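Long-range contacts in class I SAM-dependent methyltransferase (Silicibacter pomeroyi DSS-3, PDB 3CVO), which is of unknown function but, as a Rossmann-fold member of the AdoMet methyltransferase family, probably transfers methyl groups from S-adenosylmethionine: residues 137-142 with 164-168; 141-147 with 182-188. All blocks are in the same frame, centred on the assembly; numbering follows the deposited sequence.

Interaction 1: 137-142 with 164-168; sequences ALATAF and VEEFL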
loop_
_atom_site.group_PDB
_atom_site.type_symbol
_atom_site.label_atom_id
_atom_site.label_comp_id
_atom_site.label_asym_id
_atom_site.label_seq_id
_atom_site.Cartn_x
_atom_site.Cartn_y
_atom_site.Cartn_z
ATOM N N ALA A 137 5.536 0.202 12.355
ATOM C CA ALA A 137 4.917 1.123 13.296
ATOM C C ALA A 137 3.540 1.578 12.799
ATOM O O ALA A 137 2.525 1.601 13.545
ATOM C CB ALA A 137 5.841 2.341 13.600
ATOM N N LEU A 138 3.512 1.938 11.525
ATOM C CA LEU A 138 2.250 2.333 10.842
ATOM C C LEU A 138 1.261 1.192 10.717
ATOM O O LEU A 138 0.089 1.394 10.935
ATOM C CB LEU A 138 2.501 2.998 9.472
ATOM C CG LEU A 138 3.305 4.308 9.529
ATOM C CD1 LEU A 138 3.360 4.871 8.067
ATOM C CD2 LEU A 138 2.790 5.298 10.529
ATOM N N ALA A 139 1.747 0.009 10.394
ATOM C CA ALA A 139 0.923 -1.186 10.321
ATOM C C ALA A 139 0.176 -1.398 11.638
ATOM O O ALA A 139 -1.009 -1.627 11.638
ATOM C CB ALA A 139 1.758 -2.400 9.958
ATOM N N THR A 140 0.874 -1.154 12.747
ATOM C CA THR A 140 0.290 -1.337 14.061
ATOM C C THR A 140 -0.796 -0.298 14.234
ATOM O O THR A 140 -1.923 -0.621 14.586
ATOM C CB THR A 140 1.360 -1.206 15.169
ATOM O OG1 THR A 140 2.331 -2.236 14.976
ATOM C CG2 THR A 140 0.750 -1.293 16.576
ATOM N N ALA A 141 -0.463 0.955 13.928
ATOM C CA ALA A 141 -1.392 2.085 14.173
ATOM C C ALA A 141 -2.671 1.860 13.409
ATOM O O ALA A 141 -3.767 2.107 13.891
ATOM C CB ALA A 141 -0.781 3.445 13.763
ATOM N N PHE A 142 -2.523 1.371 12.187
ATOM C CA PHE A 142 -3.713 1.272 11.329
ATOM C C PHE A 142 -4.476 -0.040 11.555
ATOM O O PHE A 142 -5.626 -0.131 11.186
ATOM C CB PHE A 142 -3.341 1.387 9.862
ATOM C CG PHE A 142 -2.760 2.707 9.495
ATOM C CD1 PHE A 142 -3.349 3.865 9.906
ATOM C CD2 PHE A 142 -1.645 2.767 8.690
ATOM C CE1 PHE A 142 -2.816 5.066 9.577
ATOM C CE2 PHE A 142 -1.138 3.965 8.318
ATOM C CZ PHE A 142 -1.723 5.128 8.786
ATOM N N VAL A 164 6.470 8.854 11.716
ATOM C CA VAL A 164 5.802 7.955 12.664
ATOM C C VAL A 164 4.857 8.771 13.579
ATOM O O VAL A 164 3.772 8.333 13.935
ATOM C CB VAL A 164 6.942 7.230 13.526
ATOM C CG1 VAL A 164 6.410 6.437 14.658
ATOM C CG2 VAL A 164 7.815 6.352 12.592
ATOM N N GLU A 165 5.299 9.951 13.984
ATOM C CA GLU A 165 4.612 10.669 15.064
ATOM C C GLU A 165 3.247 11.180 14.586
ATOM O O GLU A 165 2.305 11.370 15.375
ATOM C CB GLU A 165 5.500 11.786 15.623
ATOM C CG GLU A 165 6.725 11.217 16.225
ATOM C CD GLU A 165 7.664 12.240 16.838
ATOM O OE1 GLU A 165 7.244 13.372 17.087
ATOM O OE2 GLU A 165 8.831 11.883 17.078
ATOM N N GLU A 166 3.128 11.327 13.279
ATOM C CA GLU A 166 1.854 11.808 12.714
ATOM C C GLU A 166 0.721 10.891 13.148
ATOM O O GLU A 166 -0.420 11.328 13.431
ATOM C CB GLU A 166 1.870 11.861 11.193
ATOM C CG GLU A 166 0.517 12.313 10.671
ATOM C CD GLU A 166 0.385 12.438 9.167
ATOM O OE1 GLU A 166 1.357 12.129 8.440
ATOM O OE2 GLU A 166 -0.735 12.848 8.733
ATOM N N PHE A 167 1.034 9.604 13.208
ATOM C CA PHE A 167 0.022 8.587 13.533
ATOM C C PHE A 167 0.140 7.947 14.915
ATOM O O PHE A 167 -0.856 7.466 15.464
ATOM C CB PHE A 167 -0.006 7.523 12.455
ATOM C CG PHE A 167 -0.407 8.068 11.114
ATOM C CD1 PHE A 167 -1.715 8.487 10.887
ATOM C CD2 PHE A 167 0.511 8.181 10.103
ATOM C CE1 PHE A 167 -2.102 9.026 9.672
ATOM C CE2 PHE A 167 0.145 8.674 8.870
ATOM C CZ PHE A 167 -1.174 9.096 8.640
ATOM N N LEU A 168 1.347 7.925 15.470
ATOM C CA LEU A 168 1.609 7.262 16.750
ATOM C C LEU A 168 1.595 8.252 17.910
ATOM O O LEU A 168 1.526 7.888 19.094
ATOM C CB LEU A 168 2.950 6.468 16.698
ATOM C CG LEU A 168 2.741 5.067 16.118
ATOM C CD1 LEU A 168 2.443 5.087 14.599
ATOM C CD2 LEU A 168 4.008 4.207 16.405
#

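Interaction 2: 141-147 with 182-188; sequences AFSITRP and VEPQPIP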
loop_
_atom_site.group_PDB
_atom_site.type_symbol
_atom_site.label_atom_id
_atom_site.label_comp_id
_atom_site.label_asym_id
_atom_site.label_seq_id
_atom_site.Cartn_x
_atom_site.Cartn_y
_atom_site.Cartn_z
ATOM N N ALA A 141 -0.463 0.955 13.928
ATOM C CA ALA A 141 -1.392 2.085 14.173
ATOM C C ALA A 141 -2.671 1.860 13.409
ATOM O O ALA A 141 -3.767 2.107 13.891
ATOM C CB ALA A 141 -0.781 3.445 13.763
ATOM N N PHE A 142 -2.523 1.371 12.187
ATOM C CA PHE A 142 -3.713 1.272 11.329
ATOM C C PHE A 142 -4.476 -0.040 11.555
ATOM O O PHE A 142 -5.626 -0.131 11.186
ATOM C CB PHE A 142 -3.341 1.387 9.862
ATOM C CG PHE A 142 -2.760 2.707 9.495
ATOM C CD1 PHE A 142 -3.349 3.865 9.906
ATOM C CD2 PHE A 142 -1.645 2.767 8.690
ATOM C CE1 PHE A 142 -2.816 5.066 9.577
ATOM C CE2 PHE A 142 -1.138 3.965 8.318
ATOM C CZ PHE A 142 -1.723 5.128 8.786
ATOM N N SER A 143 -3.851 -1.005 12.219
ATOM C CA SER A 143 -4.420 -2.382 12.316
ATOM C C SER A 143 -5.070 -2.715 13.670
ATOM O O SER A 143 -5.921 -3.607 13.798
ATOM C CB SER A 143 -3.370 -3.433 11.996
ATOM O OG SER A 143 -2.890 -3.355 10.661
ATOM N N ILE A 144 -4.617 -2.015 14.681
ATOM C CA ILE A 144 -5.094 -2.226 16.057
ATOM C C ILE A 144 -6.547 -1.777 16.142
ATOM O O ILE A 144 -6.986 -0.932 15.354
ATOM C CB ILE A 144 -4.244 -1.503 17.130
ATOM C CG1 ILE A 144 -4.159 0.027 16.901
ATOM C CG2 ILE A 144 -2.797 -2.127 17.274
ATOM C CD1 ILE A 144 -3.506 0.809 18.036
ATOM N N THR A 145 -7.277 -2.386 17.073
ATOM C CA THR A 145 -8.668 -2.029 17.387
ATOM C C THR A 145 -8.878 -1.527 18.793
ATOM O O THR A 145 -9.957 -1.060 19.126
ATOM C CB THR A 145 -9.645 -3.185 17.066
ATOM O OG1 THR A 145 -9.236 -4.381 17.758
ATOM C CG2 THR A 145 -9.658 -3.445 15.536
ATOM N N ARG A 146 -7.823 -1.574 19.588
ATOM C CA ARG A 146 -7.752 -0.912 20.906
ATOM C C ARG A 146 -6.296 -0.409 21.142
ATOM O O ARG A 146 -5.370 -0.825 20.431
ATOM C CB ARG A 146 -8.199 -1.898 21.989
ATOM C CG ARG A 146 -7.331 -3.122 22.123
ATOM C CD ARG A 146 -7.832 -3.995 23.301
ATOM N NE ARG A 146 -7.129 -5.281 23.352
ATOM C CZ ARG A 146 -5.912 -5.452 23.859
ATOM N NH1 ARG A 146 -5.233 -4.442 24.377
ATOM N NH2 ARG A 146 -5.379 -6.644 23.846
ATOM N N PRO A 147 -6.096 0.512 22.095
ATOM C CA PRO A 147 -4.776 1.097 22.299
ATOM C C PRO A 147 -3.732 0.080 22.687
ATOM O O PRO A 147 -4.021 -0.911 23.364
ATOM C CB PRO A 147 -4.986 2.081 23.443
ATOM C CG PRO A 147 -6.400 2.443 23.336
ATOM C CD PRO A 147 -7.116 1.191 22.913
ATOM N N VAL A 182 -0.317 4.171 21.455
ATOM C CA VAL A 182 -0.949 4.153 20.125
ATOM C C VAL A 182 -2.426 3.851 20.198
ATOM O O VAL A 182 -2.867 2.904 20.849
ATOM C CB VAL A 182 -0.232 3.131 19.180
ATOM C CG1 VAL A 182 -0.725 3.292 17.707
ATOM C CG2 VAL A 182 1.247 3.319 19.242
ATOM N N GLU A 183 -3.202 4.671 19.507
ATOM C CA GLU A 183 -4.634 4.514 19.470
ATOM C C GLU A 183 -5.046 4.180 18.059
ATOM O O GLU A 183 -4.362 4.567 17.093
ATOM C CB GLU A 183 -5.306 5.813 19.843
ATOM C CG GLU A 183 -4.753 6.475 21.068
ATOM C CD GLU A 183 -5.718 6.463 22.200
ATOM O OE1 GLU A 183 -6.905 6.186 21.943
ATOM O OE2 GLU A 183 -5.301 6.737 23.345
ATOM N N PRO A 184 -6.171 3.484 17.898
ATOM C CA PRO A 184 -6.451 3.065 16.501
ATOM C C PRO A 184 -6.684 4.262 15.577
ATOM O O PRO A 184 -7.356 5.203 15.980
ATOM C CB PRO A 184 -7.707 2.216 16.649
ATOM C CG PRO A 184 -7.589 1.665 18.066
ATOM C CD PRO A 184 -7.060 2.825 18.871
ATOM N N GLN A 185 -6.066 4.201 14.386
ATOM C CA GLN A 185 -6.096 5.279 13.359
ATOM C C GLN A 185 -6.728 4.798 12.040
ATOM O O GLN A 185 -6.359 3.734 11.543
ATOM C CB GLN A 185 -4.666 5.718 13.016
ATOM C CG GLN A 185 -3.877 6.259 14.181
ATOM C CD GLN A 185 -4.463 7.555 14.615
ATOM O OE1 GLN A 185 -4.871 8.339 13.761
ATOM N NE2 GLN A 185 -4.549 7.792 15.934
ATOM N N PRO A 186 -7.638 5.594 11.459
ATOM C CA PRO A 186 -8.086 5.316 10.083
ATOM C C PRO A 186 -6.952 5.618 9.112
ATOM O O PRO A 186 -6.071 6.403 9.431
ATOM C CB PRO A 186 -9.240 6.301 9.866
ATOM C CG PRO A 186 -9.329 7.111 11.063
ATOM C CD PRO A 186 -8.405 6.671 12.096
ATOM N N ILE A 187 -6.961 4.970 7.959
ATOM C CA ILE A 187 -5.925 5.234 6.956
ATOM C C ILE A 187 -6.367 6.409 6.068
ATOM O O ILE A 187 -7.349 6.280 5.349
ATOM C CB ILE A 187 -5.710 3.981 6.056
ATOM C CG1 ILE A 187 -5.213 2.775 6.871
ATOM C CG2 ILE A 187 -4.687 4.241 4.964
ATOM C CD1 ILE A 187 -5.398 1.440 6.132
ATOM N N PRO A 188 -5.645 7.553 6.077
ATOM C CA PRO A 188 -6.010 8.647 5.142
ATOM C C PRO A 188 -5.716 8.284 3.674
ATOM O O PRO A 188 -4.627 7.859 3.365
ATOM C CB PRO A 188 -5.112 9.809 5.611
ATOM C CG PRO A 188 -4.569 9.395 6.965
ATOM C CD PRO A 188 -4.475 7.903 6.900
HETATM O O HOH W 1 -7.210 1.700 10.129
#

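Interaction 1: 137-142 with 164-168
Ala137 meets Leu168 with its methyl group, CB lying 3.8 Å from Leu168 CD2, and its CB also comes within looser reach of Val164 CG1. The other branch of the leucine, CD1, rests 3.6 Å from the backbone Ala137 O, so one forked side chain covers both the methyl and the carbonyl of the same residue. One position on, Leu138 reaches across with CD2, which approaches Phe167 CD2 at 3.7 Å, obliquely to the ring. Its CG stands anti to the carbonyl carbon (chi1 -62°) and carries the branched end over to the 164-168 side, where CD2 also lies near Leu168 CD1. Ala141, one helical turn after Ala137, sets its CB 3.7 Å from Leu168 CD1; the leucine thus spans the two alanines, whose small side chains let it come close to the helix. Phe142 completes the row with a T-shaped stack: its edge points at the face of Phe167, with centroids 5.0 Å apart and planes at 68°. Phe142 CZ sits over the centre of that ring, and CG of the adjacent Glu166 covers the opposite face. Leu168 and Val164 also touch Phe180 of strand 177-182. The arrangement is a buried packing of apolar side chains between two helices beside the central sheet, part of the layered alpha/beta architecture of the Rossmann-fold methyltransferases.

Interaction 2: 141-147 with 182-188
Ala141 O accepts the backbone N-H of Gln185 in the direct hydrogen bond of this contact, 3.1 Å from Gln185 N. A water reinforces the link, donating to both Phe142 O and Gln185 O, each at 2.6 Å. A CA-H...O contact joins Pro147 CA to Val182 O (3.0 Å). Around the Phe142 ring, Ile187 lays CG1 over one face as a CH-pi interaction, 3.9 Å from the centroid and offset toward the rim, while Gln185 O lies at the ring's edge, 3.4 Å from Phe142 CD1. An alanine in place of Phe142 would probably leave Ile187 CG1 without its aromatic partner and open a gap beside Gln185. Among the apolar contacts, Ile144 holds CG1 between its backbone N and carbonyl carbon (chi1 57°), directing CD1 to Val182 CG1 at 3.7 Å, while the Ile144 side chain crosses the Pro184 ring at about a right angle. The pyrrolidine of Pro184 covers the backbone from Ile144 to Arg146, with Pro184 CB 3.5 Å from Ile144 O. Around this joint, Leu195 of helix 192-199 touches Phe142 and Ile187, Val182 pairs through its backbone with Val148 of strand 148-152, and Ile187 meets Ile187 of the second subunit.

Overall arrangement
The two contacts lie with centres about 7 Å apart on the same side of the chain's centre and share Ala141 and Phe142 in the last turn of helix 133-143. Along the chain their segments alternate: 137-142, then the overlapping 141-147, then 164-168 and finally 182-188. Interaction 1 sets the helix against helix 165-168, whereas interaction 2 ties its C-terminal end to the loop after strand 177-182. They also touch directly, Phe167 CE1 lying 3.7 Å from Pro188 CG. Together they pack helix 133-143, which connects parallel strands 125-128 and 148-152, against the chain on both sides of antiparallel strand 177-182, and interaction 2 extends this packing toward the second subunit.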